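Local structure of DnaJ homolog subfamily C member 27-A (Xenopus laevis, 6JMG) at residues Ile20-Asn24 with Trp110-Met114; Cys31-Arg35 with Thr163-Gly168; Thr56-Lys61 with Tyr179-Asp184; Phe104-Asp108 with Glu148-Trp152; Val128-Cys132 with Gly157-Phe161. The protein binds GTP and magnesium as a Rab-family small GTPase carrying a DnaJ domain, and is possibly involved in regulating the MEK/ERK pathway. All coordinates share one frame; numbering follows the deposited sequence.

Contact 1: residues Ile20-Asn24 with Trp110-Met114; sequences ISMGN and WLAEM
One face of the Trp110 indole is covered by the backbone of Met22 and Gly23: Gly23 N lies 3.5 Å above the ring plane over its centre, and Met22 CA sits on the same face nearer the rim. Gly23 CA adds a CH-pi contact, 3.8 Å from the centroid of the five-membered ring. At the edge, Trp110 NE1 gives Asn24 OD1 an almost straight hydrogen bond (2.8 Å, 174°), the oxygen lying in the plane of the indole while the amide is turned 51° from it. Met22 runs past Trp110 in the opposite direction, and its bend at chi3 (15°) brings CE to 3.4 Å from Trp110 CB. Met22 SD meets Met114 SD at 4.0 Å, the chains at about a right angle, and Ile20 CD1 faces Met114 CE tip to tip. Replacing Trp110 with alanine would probably uncover Gly23 and leave the Asn24 amide freer to turn, although Ser106 would still bond to it. Gly23 and Asn24 open the P-loop, and the positive phi of Gly23 would tolerate a side chain poorly. The contact joins two chemistries: sulfur and hydrocarbon packing fixes helix to strand, while two hydrogen bonds on Asn24 OD1 hold the start of the phosphate-binding loop.

Contact 2: residues Cys31-Arg35 with Thr163-Gly168; sequences CIIKR and TSAQSG. With GTP (guanosine-5'-triphosphate), chain C.
Helix 29-38 comes close to the loop after strand 159-163, with the CA atoms of Ile32 and Ala165 5.1 Å apart and residues 165-167 coiled like a helix but lacking its hydrogen-bond pattern. Ala165 CB fits against the helix, 3.8 Å from Cys31 CB. Arg35 leaves the helix with CG opposite its own N (chi1 178°) and bends at chi2, which carries the guanidinium along the loop. There Arg35 NH1 donates to Gln166 O (2.8 Å), approaching from above the carbonyl plane, and more weakly to Ala165 O (2.9 Å). Gly168 CA rests over one guanidinium face, 3.3 Å from Arg35 NH2. With a leucine at Arg35, the carbonyls of Ala165 and Gln166 would probably lose this donor and the loop part of its tie to the helix. Both segments hold the nucleotide: Cys31 N binds GTP O1A (2.8 Å), and Ala165 N makes a weak bond to GTP O6 (3.0 Å), as expected of the guanine-recognising SAK-type (G5) loop of small GTPases. Ser164 OG braces that loop as an ST motif, accepting from Ser167 N. On the inner side of the helix, Ile32 packs against Ile171, Met174 and Phe175 of helix 171-187 and Cys132 of strand 128-134.

Contact 3: residues Thr56-Lys61 with Tyr179-Asp184; sequences TKVHIK and YSAIVD
Val58 stands across Tyr179 at about a right angle, pointing CG2 at the middle of the phenol face, 4.1 Å above its plane, in a CH-pi contact. The other branch, Val58 CG1, meets the ring at Tyr179 CE2 (4.0 Å). Ile60 also lies perpendicular to Tyr179 but touches it nearer the backbone, CG1 against the tyrosine CB at 4.0 Å, while its second branch, CG2, meets Val183 CG2 at 3.8 Å where the two side chains cross obliquely. Alternation along the strand thus turns Val58 and Ile60 toward the helix. Strand 51-60 is the outermost strand at one side of the G-domain sheet and pairs antiparallel with strand 63-72; helix 171-187 passes it, the axes of 56-60 and 179-184 approaching to 9.4 Å at 76°, with Tyr179 reaching Val67 and Ile17 on the next two strands. Lys61, in the turn that follows, runs past Val183 in the opposite direction, CG beside Val183 CG1. Bends at chi2 (-41°) and chi4 fold Lys61 over the helix, so that its CE lies 3.7 Å from Ser180 CB and its NZ forms a salt bridge with Asp184 OD1 (2.9 Å). Ser180 OG bonds instead to Gln176 O within its own helix.

Contact 4: residues Phe104-Asp108 with Glu148-Trp152; sequences FESLD and EGRLW
Phe104 turns its edge to the face of the Trp152 indole in a T-shaped pair, its centroid 5.5 Å from that of the five-membered ring and the planes at 66°. The two side chains run past each other in opposite directions, and Phe104 CZ comes to 3.9 Å from Trp152 CB. Phe104 CG stands opposite the backbone N (chi1 172°), which carries the ring across to the other helix, where CE1 touches Gly149 CA at 3.7 Å. Phe104 CE2 meets the Glu148 side chain obliquely, the carboxylate being turned well away from the plane of the phenyl group. Leu107 lies on the same indole face as Phe104: its CD1 stands over the six-membered ring near the rim in a CH-pi contact, 4.2 Å from the centroid, and its CB packs against Trp152 CZ2 at 3.6 Å. Asp108 approaches the indole at its edge. Both carboxylate oxygens of Asp108 accept weak hydrogen bonds from Trp152 NE1, OD1 at 3.3 Å and OD2 at 3.5 Å, with the carboxylate and ring planes 63° apart. Lys156 makes a cation-pi contact with Trp152 and also touches Asp108, while Leu107 and Phe104 reach strand 91-97 through Leu94 and Tyr96. The contact thereby joins the short helix 101-105 and the start of helix 107-117 to helix 146-154 beside the sheet. Trp152 divides its surroundings by chemistry: hydrocarbon and aromatic CH groups meet its face, whereas a forked, long bond to an acidic group serves its N-H, and the nearby lysine would probably favour the charged form of Asp108.

Contact 5: residues Val128-Cys132 with Gly157-Phe161; sequences VFAVC and GFLYF
Strands 128-134 and 159-163 are the two parallel strands of a beta-alpha-beta unit whose connection contains helix 146-154. Three backbone hydrogen bonds pair them: Leu159 N to Phe129 O (2.9 Å), Val131 N to Leu159 O (2.8 Å) and Phe161 N to Val131 O (2.9 Å). Ala130 is thereby set opposite Leu159, Val131 opposite Tyr160 and Cys132 opposite Phe161. Where the second strand is about to begin, Phe158 lies side by side with Phe129, both side chains pointing the same way. Their rings form an offset stack with centroids 4.3 Å apart and planes at 25°, and Phe129 CB makes a CH-pi contact near the rim of the Phe158 ring, 3.7 Å from its centroid. Both residues have CG beside the backbone N, at chi1 -79° in Phe129 and -58° in Phe158, which sends the two rings off together. Val131 CG2 meets Phe158 CD2 obliquely (3.8 Å), on the same side of the ring as Phe129 CB, while CG1 is turned to Tyr160 CD1 (4.3 Å). Gly157, at positive phi, closes the preceding helix in a Schellman motif and turns the chain into the strand. The Val131 and Tyr160 face packs on helix 146-154; Ala130, Cys132 and Phe161 face helix 171-187. A largely parallel sheet covered by helices on both faces is the layout of the small-GTPase G domain, a P-loop NTPase, of which these are the last strands on one side.

Contacts 1 and 5 are the buried ones, contact 1 with an indole-amide bond inside; contacts 2, 3 and 4 include polar ties near the surface: arginine to carbonyls, a lysine-aspartate salt bridge, and a weak indole-carboxylate pair. Contacts 1 and 4 share helix 107-117 and meet where Asn24 OD1 bonds Ser106 OG. Leu111 of that helix, with Met114, also packs on the stacked rings of contact 5. Contacts 3 and 5 reach opposite edges of one sheet, joined by Ile182 against Val128. Contact 2 has the more extensive hold on GTP, whereas contact 1 reaches it through Asn24; contact 2 touches contact 5 through Cys132 and contact 1 through Ser21 and Ile33.

Contact 1: residues Ile20-Asn24 with Trp110-Met114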
# COMPACT_ATOMS: atom_id res chain seq x y z
N ILE A 20 -8.15 -5.45 -7.14
CA ILE A 20 -7.54 -6.74 -7.39
C ILE A 20 -7.47 -7.53 -6.09
O ILE A 20 -7.56 -6.98 -4.99
CB ILE A 20 -6.14 -6.59 -8.01
CG1 ILE A 20 -5.19 -5.98 -7.00
CG2 ILE A 20 -6.20 -5.74 -9.28
CD1 ILE A 20 -3.76 -6.05 -7.49
N SER A 21 -7.27 -8.84 -6.24
CA SER A 21 -7.09 -9.75 -5.12
C SER A 21 -5.70 -10.38 -5.18
O SER A 21 -5.24 -10.79 -6.24
CB SER A 21 -8.13 -10.86 -5.16
OG SER A 21 -7.92 -11.66 -6.32
N MET A 22 -5.06 -10.50 -4.02
CA MET A 22 -3.74 -11.12 -3.97
C MET A 22 -3.70 -12.06 -2.77
O MET A 22 -4.36 -11.83 -1.75
CB MET A 22 -2.60 -10.08 -3.88
CG MET A 22 -2.53 -9.05 -5.00
SD MET A 22 -1.24 -7.78 -4.88
CE MET A 22 -0.19 -8.49 -3.63
N GLY A 23 -2.91 -13.12 -2.90
CA GLY A 23 -2.69 -14.08 -1.84
C GLY A 23 -2.57 -15.49 -2.42
O GLY A 23 -2.94 -15.77 -3.56
N ASN A 24 -2.05 -16.39 -1.59
CA ASN A 24 -1.70 -17.73 -2.05
C ASN A 24 -2.93 -18.49 -2.56
O ASN A 24 -4.08 -18.10 -2.35
CB ASN A 24 -1.01 -18.50 -0.92
CG ASN A 24 0.44 -18.06 -0.70
OD1 ASN A 24 0.91 -17.10 -1.31
ND2 ASN A 24 1.16 -18.77 0.16
N TRP A 110 4.10 -11.06 -1.59
CA TRP A 110 3.06 -10.48 -2.44
C TRP A 110 3.25 -8.98 -2.57
O TRP A 110 3.14 -8.43 -3.67
CB TRP A 110 1.66 -10.82 -1.90
CG TRP A 110 1.23 -12.20 -2.30
CD1 TRP A 110 1.32 -13.34 -1.54
CD2 TRP A 110 0.70 -12.60 -3.56
NE1 TRP A 110 0.86 -14.43 -2.26
CE2 TRP A 110 0.47 -14.00 -3.50
CE3 TRP A 110 0.38 -11.92 -4.74
CZ2 TRP A 110 -0.05 -14.72 -4.57
CZ3 TRP A 110 -0.16 -12.64 -5.80
CH2 TRP A 110 -0.37 -14.02 -5.71
N LEU A 111 3.53 -8.29 -1.46
CA LEU A 111 3.78 -6.86 -1.55
C LEU A 111 4.99 -6.57 -2.43
O LEU A 111 4.96 -5.65 -3.26
CB LEU A 111 3.99 -6.28 -0.15
CG LEU A 111 2.76 -6.24 0.74
CD1 LEU A 111 3.03 -5.48 2.02
CD2 LEU A 111 1.61 -5.61 -0.00
N ALA A 112 6.04 -7.38 -2.30
CA ALA A 112 7.22 -7.20 -3.12
C ALA A 112 6.90 -7.37 -4.60
O ALA A 112 7.36 -6.60 -5.45
CB ALA A 112 8.31 -8.18 -2.70
N GLU A 113 6.09 -8.38 -4.92
CA GLU A 113 5.78 -8.64 -6.32
C GLU A 113 4.97 -7.51 -6.92
O GLU A 113 5.25 -7.05 -8.03
CB GLU A 113 5.05 -9.97 -6.43
CG GLU A 113 4.41 -10.18 -7.75
CD GLU A 113 3.88 -11.56 -7.88
OE1 GLU A 113 2.85 -11.72 -8.57
OE2 GLU A 113 4.49 -12.47 -7.28
N MET A 114 3.98 -7.02 -6.18
CA MET A 114 3.25 -5.85 -6.63
C MET A 114 4.16 -4.64 -6.75
O MET A 114 4.15 -3.94 -7.77
CB MET A 114 2.09 -5.54 -5.68
CG MET A 114 1.16 -4.43 -6.18
SD MET A 114 -0.11 -3.91 -5.01
CE MET A 114 -1.24 -3.13 -6.15

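Contact 2: residues Cys31-Arg35 with Thr163-Gly168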
# COMPACT_ATOMS: atom_id res chain seq x y z
N CYS A 31 -13.77 -16.70 -3.32
CA CYS A 31 -15.01 -16.91 -2.58
C CYS A 31 -15.35 -15.72 -1.69
O CYS A 31 -16.54 -15.44 -1.50
CB CYS A 31 -14.96 -18.15 -1.67
SG CYS A 31 -14.76 -19.78 -2.39
N ILE A 32 -14.36 -14.95 -1.23
CA ILE A 32 -14.68 -13.68 -0.60
C ILE A 32 -15.42 -12.77 -1.57
O ILE A 32 -16.47 -12.19 -1.24
CB ILE A 32 -13.41 -13.00 -0.06
CG1 ILE A 32 -12.89 -13.73 1.19
CG2 ILE A 32 -13.70 -11.56 0.27
CD1 ILE A 32 -11.53 -13.25 1.61
N ILE A 33 -14.94 -12.69 -2.82
CA ILE A 33 -15.57 -11.78 -3.77
C ILE A 33 -16.96 -12.27 -4.13
O ILE A 33 -17.95 -11.52 -4.07
CB ILE A 33 -14.68 -11.64 -5.02
CG1 ILE A 33 -13.38 -10.90 -4.66
CG2 ILE A 33 -15.45 -10.95 -6.15
CD1 ILE A 33 -12.25 -11.15 -5.64
N LYS A 34 -17.10 -13.56 -4.40
CA LYS A 34 -18.40 -14.04 -4.83
C LYS A 34 -19.41 -14.09 -3.68
O LYS A 34 -20.61 -13.95 -3.94
CB LYS A 34 -18.26 -15.43 -5.45
CG LYS A 34 -17.62 -15.42 -6.81
CD LYS A 34 -17.45 -16.82 -7.36
CE LYS A 34 -17.28 -16.77 -8.87
NZ LYS A 34 -16.36 -17.83 -9.37
N ARG A 35 -18.94 -14.19 -2.42
CA ARG A 35 -19.84 -14.13 -1.28
C ARG A 35 -20.52 -12.77 -1.18
O ARG A 35 -21.75 -12.69 -1.05
CB ARG A 35 -19.08 -14.45 0.01
CG ARG A 35 -19.91 -14.38 1.31
CD ARG A 35 -21.03 -15.40 1.35
NE ARG A 35 -21.91 -15.20 2.50
CZ ARG A 35 -22.17 -16.13 3.42
NH1 ARG A 35 -21.61 -17.34 3.33
NH2 ARG A 35 -22.99 -15.84 4.43
N THR A 163 -12.49 -12.81 8.54
CA THR A 163 -13.57 -13.08 7.61
C THR A 163 -13.75 -14.57 7.45
O THR A 163 -12.83 -15.37 7.69
CB THR A 163 -13.35 -12.48 6.20
OG1 THR A 163 -12.12 -12.99 5.66
CG2 THR A 163 -13.33 -10.98 6.23
N SER A 164 -14.95 -14.92 7.00
CA SER A 164 -15.25 -16.26 6.52
C SER A 164 -16.19 -16.11 5.34
O SER A 164 -17.30 -15.60 5.48
CB SER A 164 -15.89 -17.14 7.60
OG SER A 164 -16.44 -18.33 7.04
N ALA A 165 -15.74 -16.57 4.18
CA ALA A 165 -16.65 -16.59 3.04
C ALA A 165 -17.72 -17.65 3.22
O ALA A 165 -18.80 -17.54 2.63
CB ALA A 165 -15.86 -16.84 1.75
N GLN A 166 -17.44 -18.67 4.05
CA GLN A 166 -18.41 -19.74 4.26
C GLN A 166 -19.55 -19.28 5.16
O GLN A 166 -20.71 -19.48 4.83
CB GLN A 166 -17.70 -20.96 4.86
CG GLN A 166 -18.58 -22.19 5.01
CD GLN A 166 -19.29 -22.22 6.34
OE1 GLN A 166 -18.75 -21.77 7.35
NE2 GLN A 166 -20.51 -22.76 6.35
N SER A 167 -19.23 -18.63 6.26
CA SER A 167 -20.22 -18.15 7.21
C SER A 167 -20.76 -16.77 6.89
O SER A 167 -21.84 -16.41 7.37
CB SER A 167 -19.62 -18.12 8.61
OG SER A 167 -18.98 -16.87 8.85
N GLY A 168 -20.00 -15.97 6.14
CA GLY A 168 -20.33 -14.57 5.93
C GLY A 168 -19.74 -13.62 6.95
O GLY A 168 -19.70 -12.41 6.69
PG GTP C . -6.95 -19.54 -6.25
O1G GTP C . -7.89 -18.83 -7.21
O2G GTP C . -5.74 -18.69 -5.93
O3G GTP C . -6.50 -20.84 -6.88
O3B GTP C . -7.62 -19.82 -4.81
PB GTP C . -8.63 -18.79 -4.08
O1B GTP C . -7.88 -17.83 -3.20
O2B GTP C . -9.51 -18.00 -5.02
O3A GTP C . -9.47 -19.76 -3.11
PA GTP C . -11.03 -20.06 -3.32
O1A GTP C . -11.88 -18.82 -3.17
O2A GTP C . -11.29 -20.70 -4.65
O5' GTP C . -11.24 -21.11 -2.14
C5' GTP C . -10.40 -22.24 -2.06
C4' GTP C . -11.16 -23.31 -1.29
O4' GTP C . -11.33 -22.86 0.02
C3' GTP C . -12.56 -23.58 -1.81
O3' GTP C . -12.74 -24.95 -1.59
C2' GTP C . -13.50 -22.86 -0.88
O2' GTP C . -14.71 -23.53 -0.63
C1' GTP C . -12.71 -22.85 0.39
N9 GTP C . -12.98 -21.66 1.19
C8 GTP C . -12.88 -20.35 0.78
N7 GTP C . -13.18 -19.55 1.85
C5 GTP C . -13.46 -20.34 2.91
C6 GTP C . -13.81 -20.05 4.22
O6 GTP C . -13.94 -18.89 4.60
N1 GTP C . -14.01 -21.08 5.11
C2 GTP C . -13.88 -22.39 4.71
N2 GTP C . -14.09 -23.35 5.60
N3 GTP C . -13.53 -22.68 3.41
C4 GTP C . -13.33 -21.67 2.52

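Contact 3: residues Thr56-Lys61 with Tyr179-Asp184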
# COMPACT_ATOMS: atom_id res chain seq x y z
N THR A 56 -18.79 -5.20 -10.91
CA THR A 56 -19.90 -5.13 -9.98
C THR A 56 -20.22 -3.66 -9.74
O THR A 56 -19.43 -2.77 -10.07
CB THR A 56 -19.55 -5.85 -8.66
OG1 THR A 56 -20.69 -5.83 -7.79
CG2 THR A 56 -18.38 -5.19 -7.98
N LYS A 57 -21.38 -3.41 -9.16
CA LYS A 57 -21.82 -2.06 -8.84
C LYS A 57 -22.15 -1.99 -7.35
O LYS A 57 -22.76 -2.91 -6.79
CB LYS A 57 -23.03 -1.69 -9.71
CG LYS A 57 -23.71 -0.36 -9.41
CD LYS A 57 -25.15 -0.62 -8.93
CE LYS A 57 -25.75 0.57 -8.18
NZ LYS A 57 -26.61 0.20 -7.00
N VAL A 58 -21.70 -0.91 -6.69
CA VAL A 58 -21.97 -0.69 -5.27
C VAL A 58 -22.32 0.77 -5.06
O VAL A 58 -21.95 1.65 -5.84
CB VAL A 58 -20.78 -1.09 -4.38
CG1 VAL A 58 -20.43 -2.55 -4.58
CG2 VAL A 58 -19.57 -0.18 -4.62
N HIS A 59 -23.10 1.03 -3.99
CA HIS A 59 -23.49 2.37 -3.56
C HIS A 59 -22.98 2.62 -2.15
O HIS A 59 -23.59 2.15 -1.18
CB HIS A 59 -25.00 2.53 -3.61
CG HIS A 59 -25.47 3.95 -3.45
ND1 HIS A 59 -25.12 4.95 -4.33
CD2 HIS A 59 -26.25 4.53 -2.51
CE1 HIS A 59 -25.67 6.09 -3.95
NE2 HIS A 59 -26.36 5.86 -2.84
N ILE A 60 -21.90 3.39 -2.02
CA ILE A 60 -21.27 3.67 -0.73
C ILE A 60 -21.16 5.18 -0.60
O ILE A 60 -20.99 5.89 -1.59
CB ILE A 60 -19.90 2.97 -0.58
CG1 ILE A 60 -20.03 1.67 0.22
CG2 ILE A 60 -18.89 3.87 0.10
CD1 ILE A 60 -21.02 0.65 -0.34
N LYS A 61 -21.30 5.67 0.64
CA LYS A 61 -21.61 7.08 0.92
C LYS A 61 -22.97 7.27 0.24
O LYS A 61 -23.90 6.52 0.54
CB LYS A 61 -20.50 8.03 0.49
CG LYS A 61 -19.15 7.73 1.14
CD LYS A 61 -19.29 7.37 2.61
CE LYS A 61 -17.98 6.87 3.18
NZ LYS A 61 -16.88 7.87 2.99
N TYR A 179 -14.62 -0.01 0.63
CA TYR A 179 -15.09 0.94 -0.36
C TYR A 179 -15.19 2.34 0.21
O TYR A 179 -15.06 3.32 -0.53
CB TYR A 179 -16.44 0.49 -0.94
CG TYR A 179 -16.33 -0.70 -1.87
CD1 TYR A 179 -15.42 -0.70 -2.91
CD2 TYR A 179 -17.14 -1.84 -1.69
CE1 TYR A 179 -15.32 -1.78 -3.78
CE2 TYR A 179 -17.04 -2.93 -2.56
CZ TYR A 179 -16.13 -2.90 -3.60
OH TYR A 179 -16.01 -3.96 -4.48
N SER A 180 -15.40 2.47 1.52
CA SER A 180 -15.41 3.81 2.09
C SER A 180 -14.01 4.41 2.08
O SER A 180 -13.84 5.58 1.72
CB SER A 180 -15.98 3.81 3.49
OG SER A 180 -17.18 3.05 3.54
N ALA A 181 -12.99 3.63 2.41
CA ALA A 181 -11.64 4.15 2.29
C ALA A 181 -11.32 4.50 0.84
O ALA A 181 -10.64 5.50 0.57
CB ALA A 181 -10.63 3.14 2.86
N ILE A 182 -11.84 3.73 -0.11
CA ILE A 182 -11.54 4.00 -1.52
C ILE A 182 -12.29 5.25 -1.98
O ILE A 182 -11.74 6.05 -2.75
CB ILE A 182 -11.87 2.77 -2.39
CG1 ILE A 182 -10.91 1.62 -2.09
CG2 ILE A 182 -11.76 3.12 -3.86
CD1 ILE A 182 -11.27 0.29 -2.79
N VAL A 183 -13.53 5.43 -1.54
CA VAL A 183 -14.24 6.68 -1.83
C VAL A 183 -13.49 7.86 -1.22
O VAL A 183 -13.33 8.91 -1.86
CB VAL A 183 -15.70 6.62 -1.34
CG1 VAL A 183 -16.32 8.00 -1.33
CG2 VAL A 183 -16.52 5.69 -2.23
N ASP A 184 -13.02 7.72 0.03
CA ASP A 184 -12.23 8.78 0.65
C ASP A 184 -10.96 9.05 -0.14
O ASP A 184 -10.54 10.20 -0.28
CB ASP A 184 -11.88 8.42 2.10
CG ASP A 184 -13.09 8.40 3.02
OD1 ASP A 184 -14.16 8.96 2.66
OD2 ASP A 184 -12.98 7.82 4.13

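Contact 4: residues Phe104-Asp108 with Glu148-Trp152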
# COMPACT_ATOMS: atom_id res chain seq x y z
N PHE A 104 0.28 -16.70 5.48
CA PHE A 104 0.48 -15.40 6.12
C PHE A 104 1.91 -14.91 5.91
O PHE A 104 2.14 -13.74 5.59
CB PHE A 104 0.14 -15.49 7.61
CG PHE A 104 0.50 -14.26 8.38
CD1 PHE A 104 -0.28 -13.12 8.28
CD2 PHE A 104 1.62 -14.22 9.18
CE1 PHE A 104 0.05 -11.96 8.98
CE2 PHE A 104 1.95 -13.08 9.88
CZ PHE A 104 1.16 -11.94 9.78
N GLU A 105 2.88 -15.81 6.07
CA GLU A 105 4.27 -15.41 5.87
C GLU A 105 4.52 -14.96 4.44
O GLU A 105 5.33 -14.04 4.21
CB GLU A 105 5.19 -16.55 6.25
CG GLU A 105 5.48 -16.63 7.73
CD GLU A 105 5.88 -18.03 8.15
OE1 GLU A 105 5.80 -18.93 7.28
OE2 GLU A 105 6.26 -18.22 9.32
N SER A 106 3.79 -15.51 3.48
CA SER A 106 4.05 -15.16 2.09
C SER A 106 3.58 -13.76 1.75
O SER A 106 3.85 -13.28 0.64
CB SER A 106 3.43 -16.21 1.16
OG SER A 106 2.18 -15.78 0.65
N LEU A 107 2.93 -13.05 2.67
CA LEU A 107 2.32 -11.78 2.29
C LEU A 107 3.36 -10.71 2.00
O LEU A 107 3.10 -9.82 1.19
CB LEU A 107 1.39 -11.28 3.39
CG LEU A 107 0.09 -12.06 3.61
CD1 LEU A 107 -0.69 -11.41 4.72
CD2 LEU A 107 -0.73 -12.11 2.33
N ASP A 108 4.53 -10.77 2.65
CA ASP A 108 5.60 -9.84 2.32
C ASP A 108 6.03 -10.02 0.87
O ASP A 108 6.27 -9.03 0.15
CB ASP A 108 6.78 -10.00 3.27
CG ASP A 108 6.55 -9.33 4.64
OD1 ASP A 108 6.25 -8.12 4.66
OD2 ASP A 108 6.69 -10.01 5.69
N GLU A 148 -1.06 -10.87 15.50
CA GLU A 148 0.01 -10.90 14.52
C GLU A 148 -0.44 -10.33 13.17
O GLU A 148 0.28 -9.54 12.55
CB GLU A 148 0.52 -12.34 14.36
CG GLU A 148 1.80 -12.46 13.58
CD GLU A 148 2.38 -13.85 13.61
OE1 GLU A 148 3.51 -14.02 13.11
OE2 GLU A 148 1.69 -14.77 14.14
N GLY A 149 -1.61 -10.75 12.69
CA GLY A 149 -2.10 -10.24 11.42
C GLY A 149 -2.53 -8.78 11.51
O GLY A 149 -2.26 -7.98 10.60
N ARG A 150 -3.19 -8.41 12.61
CA ARG A 150 -3.57 -7.01 12.75
C ARG A 150 -2.34 -6.13 12.82
O ARG A 150 -2.31 -5.04 12.24
CB ARG A 150 -4.46 -6.81 13.98
CG ARG A 150 -5.09 -5.44 14.00
CD ARG A 150 -6.00 -5.21 15.20
NE ARG A 150 -7.26 -5.95 15.12
CZ ARG A 150 -8.28 -5.60 14.35
NH1 ARG A 150 -8.21 -4.53 13.56
NH2 ARG A 150 -9.38 -6.35 14.36
N LEU A 151 -1.28 -6.61 13.47
CA LEU A 151 -0.08 -5.81 13.59
C LEU A 151 0.63 -5.68 12.25
O LEU A 151 1.08 -4.59 11.88
CB LEU A 151 0.88 -6.41 14.61
CG LEU A 151 2.14 -5.58 14.76
CD1 LEU A 151 1.80 -4.27 15.44
CD2 LEU A 151 3.22 -6.31 15.50
N TRP A 152 0.71 -6.77 11.50
CA TRP A 152 1.36 -6.70 10.20
C TRP A 152 0.59 -5.79 9.27
O TRP A 152 1.18 -4.97 8.57
CB TRP A 152 1.49 -8.10 9.63
CG TRP A 152 2.19 -8.19 8.33
CD1 TRP A 152 3.49 -8.49 8.13
CD2 TRP A 152 1.61 -8.02 7.02
NE1 TRP A 152 3.78 -8.51 6.79
CE2 TRP A 152 2.64 -8.23 6.08
CE3 TRP A 152 0.32 -7.72 6.56
CZ2 TRP A 152 2.44 -8.13 4.70
CZ3 TRP A 152 0.12 -7.61 5.19
CH2 TRP A 152 1.18 -7.82 4.27

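Contact 5: residues Val128-Cys132 with Gly157-Phe161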
# COMPACT_ATOMS: atom_id res chain seq x y z
N VAL A 128 -5.68 1.50 -1.26
CA VAL A 128 -6.35 0.93 -0.10
C VAL A 128 -6.18 -0.59 -0.11
O VAL A 128 -6.51 -1.26 -1.09
CB VAL A 128 -7.82 1.31 -0.11
CG1 VAL A 128 -8.56 0.54 0.98
CG2 VAL A 128 -7.97 2.82 0.04
N PHE A 129 -5.71 -1.13 1.01
CA PHE A 129 -5.55 -2.56 1.21
C PHE A 129 -6.51 -3.02 2.28
O PHE A 129 -6.54 -2.46 3.38
CB PHE A 129 -4.13 -2.91 1.67
CG PHE A 129 -3.10 -2.93 0.57
CD1 PHE A 129 -2.58 -1.75 0.08
CD2 PHE A 129 -2.64 -4.14 0.07
CE1 PHE A 129 -1.62 -1.77 -0.92
CE2 PHE A 129 -1.68 -4.16 -0.93
CZ PHE A 129 -1.17 -2.98 -1.42
N ALA A 130 -7.26 -4.08 1.99
CA ALA A 130 -7.99 -4.81 3.02
C ALA A 130 -7.31 -6.16 3.16
O ALA A 130 -7.31 -6.97 2.22
CB ALA A 130 -9.47 -4.93 2.66
N VAL A 131 -6.69 -6.38 4.31
CA VAL A 131 -6.13 -7.68 4.65
C VAL A 131 -7.24 -8.54 5.23
O VAL A 131 -7.91 -8.15 6.20
CB VAL A 131 -4.96 -7.55 5.63
CG1 VAL A 131 -4.39 -8.91 5.93
CG2 VAL A 131 -3.88 -6.65 5.06
N CYS A 132 -7.46 -9.69 4.64
CA CYS A 132 -8.49 -10.61 5.12
C CYS A 132 -7.83 -11.86 5.68
O CYS A 132 -7.20 -12.63 4.94
CB CYS A 132 -9.48 -10.96 4.00
SG CYS A 132 -10.30 -9.50 3.32
N GLY A 157 -0.55 0.66 7.38
CA GLY A 157 -1.65 1.47 6.89
C GLY A 157 -2.78 0.69 6.25
O GLY A 157 -3.65 1.29 5.62
N PHE A 158 -2.80 -0.63 6.41
CA PHE A 158 -3.83 -1.47 5.81
C PHE A 158 -5.02 -1.63 6.77
O PHE A 158 -4.90 -1.46 7.98
CB PHE A 158 -3.26 -2.85 5.49
CG PHE A 158 -2.08 -2.84 4.56
CD1 PHE A 158 -1.80 -1.74 3.76
CD2 PHE A 158 -1.24 -3.96 4.48
CE1 PHE A 158 -0.71 -1.75 2.87
CE2 PHE A 158 -0.14 -3.99 3.60
CZ PHE A 158 0.13 -2.88 2.80
N LEU A 159 -6.17 -1.96 6.20
CA LEU A 159 -7.29 -2.41 7.00
C LEU A 159 -7.13 -3.89 7.29
O LEU A 159 -6.54 -4.63 6.49
CB LEU A 159 -8.62 -2.15 6.29
CG LEU A 159 -8.86 -0.71 5.86
CD1 LEU A 159 -10.21 -0.56 5.20
CD2 LEU A 159 -8.77 0.17 7.09
N TYR A 160 -7.66 -4.33 8.43
CA TYR A 160 -7.55 -5.73 8.84
C TYR A 160 -8.92 -6.25 9.21
O TYR A 160 -9.67 -5.59 9.93
CB TYR A 160 -6.62 -5.90 10.02
CG TYR A 160 -6.57 -7.32 10.53
CD1 TYR A 160 -5.73 -8.26 9.95
CD2 TYR A 160 -7.36 -7.72 11.60
CE1 TYR A 160 -5.67 -9.57 10.43
CE2 TYR A 160 -7.31 -9.04 12.09
CZ TYR A 160 -6.47 -9.95 11.50
OH TYR A 160 -6.43 -11.25 11.97
N PHE A 161 -9.25 -7.44 8.72
CA PHE A 161 -10.55 -8.02 9.04
C PHE A 161 -10.41 -9.52 9.12
O PHE A 161 -9.69 -10.14 8.33
CB PHE A 161 -11.63 -7.71 8.01
CG PHE A 161 -12.12 -6.31 8.05
CD1 PHE A 161 -13.19 -5.97 8.86
CD2 PHE A 161 -11.51 -5.32 7.26
CE1 PHE A 161 -13.66 -4.67 8.89
CE2 PHE A 161 -11.97 -4.03 7.29
CZ PHE A 161 -13.05 -3.69 8.11